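Local coordinates for SPD1 nuclease (PDB 2XGR), which is a prophage-encoded extracellular endonuclease of Streptococcus pyogenes that cleaves DNA, probably with the help of a metal ion, at residues A58-Q63 and S76-Q81; Q81-T86 and H174-L179; G120-Y125 and Y181-I186. One frame throughout, in Å; residues are numbered along the deposited sequence.

Contact 1 (A58-Q63 and S76-Q81); sequences ANYQLQ and SHIQLQ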
loop_
_atom_site.group_PDB
_atom_site.type_symbol
_atom_site.label_atom_id
_atom_site.label_comp_id
_atom_site.label_asym_id
_atom_site.label_seq_id
_atom_site.Cartn_x
_atom_site.Cartn_y
_atom_site.Cartn_z
ATOM N N ALA A 58 5.193 17.352 9.179
ATOM C CA ALA A 58 4.217 17.115 10.277
ATOM C C ALA A 58 2.801 17.609 9.944
ATOM O O ALA A 58 1.983 17.919 10.862
ATOM C CB ALA A 58 4.736 17.694 11.687
ATOM N N ASN A 59 2.431 17.437 8.669
ATOM C CA ASN A 59 1.036 17.578 8.226
ATOM C C ASN A 59 0.724 16.348 7.386
ATOM O O ASN A 59 1.619 15.842 6.704
ATOM C CB ASN A 59 0.850 18.835 7.340
ATOM C CG ASN A 59 1.057 20.131 8.126
ATOM O OD1 ASN A 59 1.858 20.951 7.748
ATOM N ND2 ASN A 59 0.333 20.298 9.168
ATOM N N TYR A 60 -0.533 15.921 7.421
ATOM C CA TYR A 60 -1.014 14.866 6.505
ATOM C C TYR A 60 -0.739 15.324 5.068
ATOM O O TYR A 60 -1.060 16.482 4.718
ATOM C CB TYR A 60 -2.524 14.736 6.713
ATOM C CG TYR A 60 -3.229 13.846 5.711
ATOM C CD1 TYR A 60 -3.353 12.474 5.972
ATOM C CD2 TYR A 60 -3.614 14.338 4.458
ATOM C CE1 TYR A 60 -4.035 11.660 5.135
ATOM C CE2 TYR A 60 -4.281 13.477 3.546
ATOM C CZ TYR A 60 -4.463 12.166 3.892
ATOM O OH TYR A 60 -5.143 11.342 3.008
ATOM N N GLN A 61 -0.299 14.381 4.218
ATOM C CA GLN A 61 -0.119 14.655 2.791
ATOM C C GLN A 61 -0.523 13.425 1.998
ATOM O O GLN A 61 -0.173 12.281 2.410
ATOM C CB GLN A 61 1.375 14.824 2.449
ATOM C CG GLN A 61 2.125 15.883 3.186
ATOM C CD GLN A 61 3.629 15.666 3.094
ATOM O OE1 GLN A 61 4.210 15.740 2.012
ATOM N NE2 GLN A 61 4.261 15.502 4.226
ATOM N N LEU A 62 -1.139 13.636 0.840
ATOM C CA LEU A 62 -1.386 12.551 -0.092
ATOM C C LEU A 62 -0.955 13.070 -1.443
ATOM O O LEU A 62 -1.385 14.107 -1.875
ATOM C CB LEU A 62 -2.865 12.204 -0.084
ATOM C CG LEU A 62 -3.350 11.205 -1.139
ATOM C CD1 LEU A 62 -2.751 9.822 -0.816
ATOM C CD2 LEU A 62 -4.885 11.164 -1.129
ATOM N N GLN A 63 -0.017 12.363 -2.057
ATOM C CA GLN A 63 0.464 12.745 -3.385
ATOM C C GLN A 63 0.119 11.633 -4.377
ATOM O O GLN A 63 0.482 10.490 -4.142
ATOM C CB GLN A 63 1.968 13.038 -3.246
ATOM C CG GLN A 63 2.504 13.806 -4.476
ATOM C CD GLN A 63 3.686 14.755 -4.168
ATOM O OE1 GLN A 63 4.414 15.105 -5.103
ATOM N NE2 GLN A 63 3.906 15.141 -2.891
ATOM N N SER A 76 0.692 6.082 -5.610
ATOM C CA SER A 76 -0.059 6.875 -4.637
ATOM C C SER A 76 0.798 6.855 -3.331
ATOM O O SER A 76 1.354 5.808 -2.952
ATOM C CB SER A 76 -1.382 6.152 -4.392
ATOM O OG SER A 76 -2.102 6.887 -3.395
ATOM N N HIS A 77 1.015 8.023 -2.716
ATOM C CA HIS A 77 2.019 8.180 -1.657
ATOM C C HIS A 77 1.400 8.998 -0.530
ATOM O O HIS A 77 0.896 10.121 -0.764
ATOM C CB HIS A 77 3.239 8.893 -2.203
ATOM C CG HIS A 77 4.523 8.655 -1.432
ATOM N ND1 HIS A 77 4.604 8.298 -0.103
ATOM C CD2 HIS A 77 5.806 8.865 -1.846
ATOM C CE1 HIS A 77 5.903 8.191 0.246
ATOM N NE2 HIS A 77 6.633 8.575 -0.795
ATOM N N ILE A 78 1.313 8.412 0.671
ATOM C CA ILE A 78 0.683 9.135 1.785
ATOM C C ILE A 78 1.660 9.283 2.945
ATOM O O ILE A 78 2.572 8.447 3.145
ATOM C CB ILE A 78 -0.625 8.385 2.186
ATOM C CG1 ILE A 78 -1.550 9.251 3.084
ATOM C CG2 ILE A 78 -0.327 6.988 2.846
ATOM C CD1 ILE A 78 -2.999 8.601 3.207
ATOM N N GLN A 79 1.452 10.321 3.742
ATOM C CA GLN A 79 2.188 10.393 5.003
ATOM C C GLN A 79 1.151 10.862 6.037
ATOM O O GLN A 79 0.499 11.904 5.838
ATOM C CB GLN A 79 3.410 11.320 4.835
ATOM C CG GLN A 79 4.332 11.215 6.064
ATOM C CD GLN A 79 5.553 12.055 5.929
ATOM O OE1 GLN A 79 5.668 13.078 6.629
ATOM N NE2 GLN A 79 6.469 11.669 5.011
ATOM N N LEU A 80 0.865 10.006 7.028
ATOM C CA LEU A 80 -0.305 10.302 7.905
ATOM C C LEU A 80 -0.069 9.804 9.315
ATOM O O LEU A 80 0.813 8.921 9.541
ATOM C CB LEU A 80 -1.625 9.693 7.298
ATOM C CG LEU A 80 -1.850 8.183 7.573
ATOM C CD1 LEU A 80 -3.328 7.772 7.390
ATOM C CD2 LEU A 80 -0.874 7.281 6.623
ATOM N N GLN A 81 -0.890 10.314 10.244
ATOM C CA GLN A 81 -1.105 9.664 11.548
ATOM C C GLN A 81 -2.446 8.985 11.634
ATOM O O GLN A 81 -3.354 9.220 10.840
ATOM C CB GLN A 81 -0.990 10.722 12.693
ATOM C CG GLN A 81 0.338 11.523 12.646
ATOM C CD GLN A 81 0.320 12.576 13.761
ATOM O OE1 GLN A 81 -0.568 13.407 13.779
ATOM N NE2 GLN A 81 1.290 12.547 14.645
HETATM O O HOH W 1 4.413 15.133 7.357
#
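Gln61 and Gln79 face each other as an antiparallel hydrogen-bonded pair. Gln61 N donates a hydrogen bond to Gln79 O at 3.1 Å, and Gln79 N returns the bond to Gln61 O at 2.9 Å. Two residues on, Gln63 and His77 form a second such pair. Its bond from Gln63 N to His77 O is short, 2.7 Å, and nearly straight (175°). Leu62 and Ile78 form the non-hydrogen-bonded pair between them. This ladder makes the beta hairpin of strands 61-64 and 76-80. Strand 76-80 also bonds to strand 178-186 on its other side, so the hairpin continues the large antiparallel sheet.

The apolar contacts lie on the face of Leu62 and Ile78. CD1 of Leu62 meets CB of Ile78 at 3.9 Å. The Tyr60 side chain is directed along the same face, with CG anti to the backbone N (chi1 171°). Its CD1 reaches Leu80 CB at 3.5 Å, while CE1 is 3.8 Å from Ile78 CD1. Helix 125-128 also touches Leu62 and Ile78.

Polar side chains occupy the face of Gln61, Gln63, His77 and Gln79. The Gln61 and Gln79 side chains run side by side, amide planes 66° apart. Water 1 lies between them, donates to Asn59 O and accepts weakly from Gln61 NE2. Its bond to Gln79 OE1 is doubtful, being very short at 2.5 Å. Gln79 NE2 bonds to Asp180, Gln61 NE2 to Pro55.

Contact 2 (Q81-T86 and H174-L179); sequences QDRHET and HPDFWL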
loop_
_atom_site.group_PDB
_atom_site.type_symbol
_atom_site.label_atom_id
_atom_site.label_comp_id
_atom_site.label_asym_id
_atom_site.label_seq_id
_atom_site.Cartn_x
_atom_site.Cartn_y
_atom_site.Cartn_z
ATOM N N GLN A 81 -0.890 10.314 10.244
ATOM C CA GLN A 81 -1.105 9.664 11.548
ATOM C C GLN A 81 -2.446 8.985 11.634
ATOM O O GLN A 81 -3.354 9.220 10.840
ATOM C CB GLN A 81 -0.990 10.722 12.693
ATOM C CG GLN A 81 0.338 11.523 12.646
ATOM C CD GLN A 81 0.320 12.576 13.761
ATOM O OE1 GLN A 81 -0.568 13.407 13.779
ATOM N NE2 GLN A 81 1.290 12.547 14.645
ATOM N N ASP A 82 -2.606 8.216 12.720
ATOM C CA ASP A 82 -3.839 7.482 12.969
ATOM C C ASP A 82 -5.031 8.455 12.935
ATOM O O ASP A 82 -6.070 8.144 12.323
ATOM C CB ASP A 82 -3.789 6.842 14.349
ATOM C CG ASP A 82 -5.093 6.113 14.710
ATOM O OD1 ASP A 82 -5.433 5.127 14.095
ATOM O OD2 ASP A 82 -5.811 6.586 15.575
ATOM N N ARG A 83 -4.795 9.681 13.422
ATOM C CA ARG A 83 -5.922 10.650 13.538
ATOM C C ARG A 83 -6.479 11.093 12.208
ATOM O O ARG A 83 -7.580 11.670 12.132
ATOM C CB ARG A 83 -5.508 11.923 14.300
ATOM C CG ARG A 83 -4.468 12.789 13.612
ATOM C CD ARG A 83 -3.864 13.774 14.617
ATOM N NE ARG A 83 -3.070 13.046 15.642
ATOM C CZ ARG A 83 -2.362 13.608 16.621
ATOM N NH1 ARG A 83 -2.393 14.924 16.786
ATOM N NH2 ARG A 83 -1.646 12.864 17.465
ATOM N N HIS A 84 -5.678 10.899 11.150
ATOM C CA HIS A 84 -6.082 11.389 9.831
ATOM C C HIS A 84 -6.844 10.391 9.000
ATOM O O HIS A 84 -7.263 10.742 7.892
ATOM C CB HIS A 84 -4.889 11.798 9.025
ATOM C CG HIS A 84 -3.960 12.742 9.704
ATOM N ND1 HIS A 84 -4.303 14.068 9.984
ATOM C CD2 HIS A 84 -2.664 12.593 10.072
ATOM C CE1 HIS A 84 -3.292 14.651 10.612
ATOM N NE2 HIS A 84 -2.268 13.796 10.627
ATOM N N GLU A 85 -7.020 9.171 9.495
ATOM C CA GLU A 85 -7.624 8.132 8.735
ATOM C C GLU A 85 -9.094 8.427 8.491
ATOM O O GLU A 85 -9.668 9.132 9.226
ATOM C CB GLU A 85 -7.537 6.770 9.455
ATOM C CG GLU A 85 -6.189 6.147 9.480
ATOM C CD GLU A 85 -6.154 4.707 10.007
ATOM O OE1 GLU A 85 -7.167 4.204 10.387
ATOM O OE2 GLU A 85 -5.085 4.142 10.121
ATOM N N THR A 86 -9.638 7.828 7.438
ATOM C CA THR A 86 -11.050 7.860 7.149
ATOM C C THR A 86 -11.724 6.528 7.538
ATOM O O THR A 86 -11.649 5.554 6.826
ATOM C CB THR A 86 -11.211 8.175 5.643
ATOM O OG1 THR A 86 -10.591 9.471 5.369
ATOM C CG2 THR A 86 -12.671 8.234 5.295
ATOM N N HIS A 174 0.687 3.883 18.001
ATOM C CA HIS A 174 1.685 4.943 18.095
ATOM C C HIS A 174 1.118 6.268 17.571
ATOM O O HIS A 174 1.550 6.753 16.504
ATOM C CB HIS A 174 2.968 4.580 17.276
ATOM C CG HIS A 174 3.640 3.312 17.719
ATOM N ND1 HIS A 174 3.300 2.080 17.205
ATOM C CD2 HIS A 174 4.507 3.068 18.737
ATOM C CE1 HIS A 174 3.924 1.126 17.884
ATOM N NE2 HIS A 174 4.672 1.699 18.809
ATOM N N PRO A 175 0.086 6.819 18.241
ATOM C CA PRO A 175 -0.710 7.896 17.665
ATOM C C PRO A 175 0.074 9.173 17.399
ATOM O O PRO A 175 -0.436 10.046 16.694
ATOM C CB PRO A 175 -1.806 8.146 18.718
ATOM C CG PRO A 175 -1.173 7.668 20.044
ATOM C CD PRO A 175 -0.412 6.427 19.593
ATOM N N ASP A 176 1.284 9.303 17.978
ATOM C CA ASP A 176 2.078 10.468 17.723
ATOM C C ASP A 176 3.054 10.296 16.571
ATOM O O ASP A 176 3.694 11.277 16.168
ATOM C CB ASP A 176 2.841 10.899 18.993
ATOM C CG ASP A 176 1.889 11.374 20.121
ATOM O OD1 ASP A 176 0.968 12.204 19.855
ATOM O OD2 ASP A 176 2.013 10.823 21.236
ATOM N N PHE A 177 3.164 9.077 16.050
ATOM C CA PHE A 177 4.126 8.802 14.980
ATOM C C PHE A 177 3.410 8.821 13.622
ATOM O O PHE A 177 2.165 8.827 13.529
ATOM C CB PHE A 177 4.804 7.426 15.170
ATOM C CG PHE A 177 5.718 7.359 16.403
ATOM C CD1 PHE A 177 6.122 8.529 17.027
ATOM C CD2 PHE A 177 6.206 6.119 16.854
ATOM C CE1 PHE A 177 6.998 8.467 18.159
ATOM C CE2 PHE A 177 7.119 6.077 17.964
ATOM C CZ PHE A 177 7.485 7.253 18.573
ATOM N N TRP A 178 4.223 8.877 12.559
ATOM C CA TRP A 178 3.672 8.988 11.191
ATOM C C TRP A 178 4.037 7.744 10.423
ATOM O O TRP A 178 5.070 7.139 10.685
ATOM C CB TRP A 178 4.346 10.135 10.458
ATOM C CG TRP A 178 4.047 11.467 11.112
ATOM C CD1 TRP A 178 4.646 12.007 12.237
ATOM C CD2 TRP A 178 3.060 12.414 10.676
ATOM N NE1 TRP A 178 4.039 13.246 12.549
ATOM C CE2 TRP A 178 3.069 13.501 11.606
ATOM C CE3 TRP A 178 2.117 12.422 9.618
ATOM C CZ2 TRP A 178 2.209 14.603 11.462
ATOM C CZ3 TRP A 178 1.302 13.542 9.464
ATOM C CH2 TRP A 178 1.326 14.594 10.402
ATOM N N LEU A 179 3.173 7.377 9.495
ATOM C CA LEU A 179 3.481 6.337 8.498
ATOM C C LEU A 179 3.695 7.025 7.169
ATOM O O LEU A 179 2.834 7.833 6.723
ATOM C CB LEU A 179 2.271 5.415 8.418
ATOM C CG LEU A 179 2.324 4.425 7.211
ATOM C CD1 LEU A 179 3.573 3.452 7.310
ATOM C CD2 LEU A 179 0.985 3.623 7.109
HETATM O O HOH W 2 1.410 14.253 17.066
HETATM O O HOH W 3 -0.265 7.558 14.324
HETATM O O HOH W 4 -2.998 10.002 15.620
#
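Gln81 lies flat on the indole of Trp178. Its CG sits over the face of the six-membered ring, 3.4 Å from the centroid, in a CH-pi contact. The amide that follows is stacked on the indole, their planes only 11° apart. CG stands beside the backbone N (chi1 -54°) and the chain is extended from there, which carries the amide across the ring. His84 adds a looser aromatic contact: its ring is slid aside from the indole, with NE2 3.7 Å from Trp178 CH2.

Hydrogen bonds and charges hold the neighbouring turn. Arg83 NH2 bonds to Pro175 O at 3.2 Å, from above the carbonyl plane. The same NH2 makes a long salt bridge to Asp176 OD1, at 3.6 Å. Gln81 NE2 bonds weakly to Asp176 O, 3.1 Å away, and more firmly to water 2.

Water 4 accepts from Arg83 N and NE and donates to Pro175 O at 2.8 Å. That carbonyl thus accepts two hydrogen bonds.

The contact joins a 3-10 turn to the type I beta turn that follows helix 160-173. The two turns meet where strand 76-80 ends and its antiparallel neighbour, strand 178-186, begins in the large sheet.

Contact 3 (G120-Y125 and Y181-I186); sequences GHLVGY and YKVTPI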
loop_
_atom_site.group_PDB
_atom_site.type_symbol
_atom_site.label_atom_id
_atom_site.label_comp_id
_atom_site.label_asym_id
_atom_site.label_seq_id
_atom_site.Cartn_x
_atom_site.Cartn_y
_atom_site.Cartn_z
ATOM N N GLY A 120 -8.842 -2.007 -7.822
ATOM C CA GLY A 120 -8.575 -1.910 -6.394
ATOM C C GLY A 120 -7.708 -0.696 -6.105
ATOM O O GLY A 120 -7.023 -0.097 -7.005
ATOM N N HIS A 121 -7.738 -0.263 -4.842
ATOM C CA HIS A 121 -7.009 0.915 -4.485
ATOM C C HIS A 121 -5.485 0.639 -4.474
ATOM O O HIS A 121 -5.060 -0.487 -4.207
ATOM C CB HIS A 121 -7.337 1.285 -3.015
ATOM C CG HIS A 121 -8.626 2.060 -2.874
ATOM N ND1 HIS A 121 -9.829 1.561 -3.319
ATOM C CD2 HIS A 121 -8.901 3.256 -2.313
ATOM C CE1 HIS A 121 -10.784 2.447 -3.086
ATOM N NE2 HIS A 121 -10.257 3.463 -2.445
ATOM N N LEU A 122 -4.699 1.694 -4.733
ATOM C CA LEU A 122 -3.251 1.626 -4.466
ATOM C C LEU A 122 -3.043 1.837 -2.935
ATOM O O LEU A 122 -2.786 0.881 -2.232
ATOM C CB LEU A 122 -2.480 2.666 -5.291
ATOM C CG LEU A 122 -2.560 2.375 -6.845
ATOM C CD1 LEU A 122 -1.797 3.563 -7.602
ATOM C CD2 LEU A 122 -1.808 1.057 -7.178
ATOM N N VAL A 123 -3.256 3.055 -2.446
ATOM C CA VAL A 123 -3.289 3.272 -0.992
ATOM C C VAL A 123 -4.722 2.948 -0.487
ATOM O O VAL A 123 -5.685 3.494 -1.011
ATOM C CB VAL A 123 -2.878 4.702 -0.643
ATOM C CG1 VAL A 123 -3.209 5.006 0.863
ATOM C CG2 VAL A 123 -1.357 4.888 -0.815
ATOM N N GLY A 124 -4.877 1.972 0.432
ATOM C CA GLY A 124 -6.237 1.591 0.846
ATOM C C GLY A 124 -7.071 2.750 1.382
ATOM O O GLY A 124 -6.575 3.750 1.986
ATOM N N TYR A 125 -8.379 2.526 1.284
ATOM C CA TYR A 125 -9.330 3.596 1.603
ATOM C C TYR A 125 -9.185 4.212 2.981
ATOM O O TYR A 125 -9.245 5.446 3.103
ATOM C CB TYR A 125 -10.778 2.994 1.478
ATOM C CG TYR A 125 -11.810 4.034 1.729
ATOM C CD1 TYR A 125 -12.072 5.042 0.804
ATOM C CD2 TYR A 125 -12.434 4.093 2.952
ATOM C CE1 TYR A 125 -13.064 6.011 1.029
ATOM C CE2 TYR A 125 -13.450 5.052 3.189
ATOM C CZ TYR A 125 -13.691 6.036 2.253
ATOM O OH TYR A 125 -14.654 7.006 2.499
ATOM N N TYR A 181 3.873 5.912 3.351
ATOM C CA TYR A 181 3.510 4.691 2.689
ATOM C C TYR A 181 3.243 4.991 1.205
ATOM O O TYR A 181 2.405 5.836 0.866
ATOM C CB TYR A 181 2.212 4.149 3.388
ATOM C CG TYR A 181 1.527 2.940 2.750
ATOM C CD1 TYR A 181 2.257 1.813 2.281
ATOM C CD2 TYR A 181 0.149 2.916 2.583
ATOM C CE1 TYR A 181 1.584 0.701 1.706
ATOM C CE2 TYR A 181 -0.535 1.811 1.984
ATOM C CZ TYR A 181 0.210 0.711 1.570
ATOM O OH TYR A 181 -0.466 -0.364 1.054
ATOM N N LYS A 182 3.973 4.296 0.322
ATOM C CA LYS A 182 3.862 4.551 -1.117
ATOM C C LYS A 182 3.495 3.230 -1.771
ATOM O O LYS A 182 4.105 2.191 -1.450
ATOM C CB LYS A 182 5.227 5.047 -1.646
ATOM C CG LYS A 182 5.073 5.478 -3.126
ATOM C CD LYS A 182 6.468 5.869 -3.729
ATOM C CE LYS A 182 6.293 6.368 -5.160
ATOM N NZ LYS A 182 7.696 6.701 -5.641
ATOM N N VAL A 183 2.491 3.258 -2.652
ATOM C CA VAL A 183 2.085 2.066 -3.396
ATOM C C VAL A 183 2.281 2.364 -4.885
ATOM O O VAL A 183 1.745 3.332 -5.439
ATOM C CB VAL A 183 0.600 1.683 -3.068
ATOM C CG1 VAL A 183 0.200 0.414 -3.892
ATOM C CG2 VAL A 183 0.479 1.449 -1.515
ATOM N N THR A 184 3.109 1.541 -5.517
ATOM C CA THR A 184 3.475 1.768 -6.975
ATOM C C THR A 184 3.162 0.549 -7.822
ATOM O O THR A 184 3.711 -0.563 -7.553
ATOM C CB THR A 184 5.008 2.062 -7.097
ATOM O OG1 THR A 184 5.425 3.107 -6.203
ATOM C CG2 THR A 184 5.418 2.356 -8.555
ATOM N N PRO A 185 2.280 0.702 -8.827
ATOM C CA PRO A 185 1.999 -0.408 -9.731
ATOM C C PRO A 185 3.169 -0.523 -10.710
ATOM O O PRO A 185 3.726 0.520 -11.105
ATOM C CB PRO A 185 0.684 0.003 -10.412
ATOM C CG PRO A 185 0.685 1.566 -10.428
ATOM C CD PRO A 185 1.458 1.895 -9.090
ATOM N N ILE A 186 3.509 -1.765 -11.048
ATOM C CA ILE A 186 4.606 -2.047 -11.974
ATOM C C ILE A 186 4.010 -2.629 -13.262
ATOM O O ILE A 186 3.392 -3.708 -13.248
ATOM C CB ILE A 186 5.588 -3.077 -11.333
ATOM C CG1 ILE A 186 6.062 -2.670 -9.891
ATOM C CG2 ILE A 186 6.835 -3.316 -12.231
ATOM C CD1 ILE A 186 6.731 -1.344 -9.847
#
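Val183 points its side chain straight at the peptide of Leu122. Its CG1 is anti to the backbone N (chi1 179°) and its CG2 beside it. The two methyls straddle the carbonyl oxygen: Leu122 O is 3.4 Å from Val183 CG1 and 3.4 Å from Val183 CG2. This is van der Waals packing of a carbonyl against an isopropyl group.

Leu122 also meets the strand with its side chain. CB touches Val183 CG1 at 3.8 Å. With CG beside the backbone N (chi1 -66°), the side chain runs on toward Pro185 and crosses it at about a right angle. Both methyls converge on one corner of the proline ring: Pro185 CD lies 3.9 Å from Leu122 CD1 and 3.9 Å from Leu122 CD2.

Val123 uses one branch alone, CG2. It reaches Val183 CG2 at 4.0 Å and Tyr181 CD2 at 4.2 Å, so it bridges two side chains that point the same way from the strand. The hydroxyl of Tyr181 bonds to Glu164, whose carboxylate also takes the N-H of Gly124, the N-cap of helix 125-128.

All five touching residues are buried. They pack strand 178-186 of the large sheet against the chain that leaves strand 119-121. That strand pairs antiparallel with strand 137-139. The two strands, with helix 142-146 after them, probably correspond to the beta-beta-alpha metal motif of His-Me finger nucleases.

Contact 3 is the core contact, its centre about 4 Å from the centre of the chain. Contacts 1 and 2 lie on the periphery, both partly buried. Chemistry follows place. Contact 1 is a ladder within the sheet, contact 2 mixes aromatic stacking, charge and water, and contact 3 packs apolar side chains and one carbonyl between a strand of the large sheet and the loop after strand 119-121. Contact 1 uses strand 76-80, contacts 2 and 3 strand 178-186. Gln81 ends the second segment of contact 1 but does its work in contact 2, where His84 meets the Tyr60 ring of contact 1. Ser76 packs on Val123 of contact 3 and bonds through its backbone to Val183.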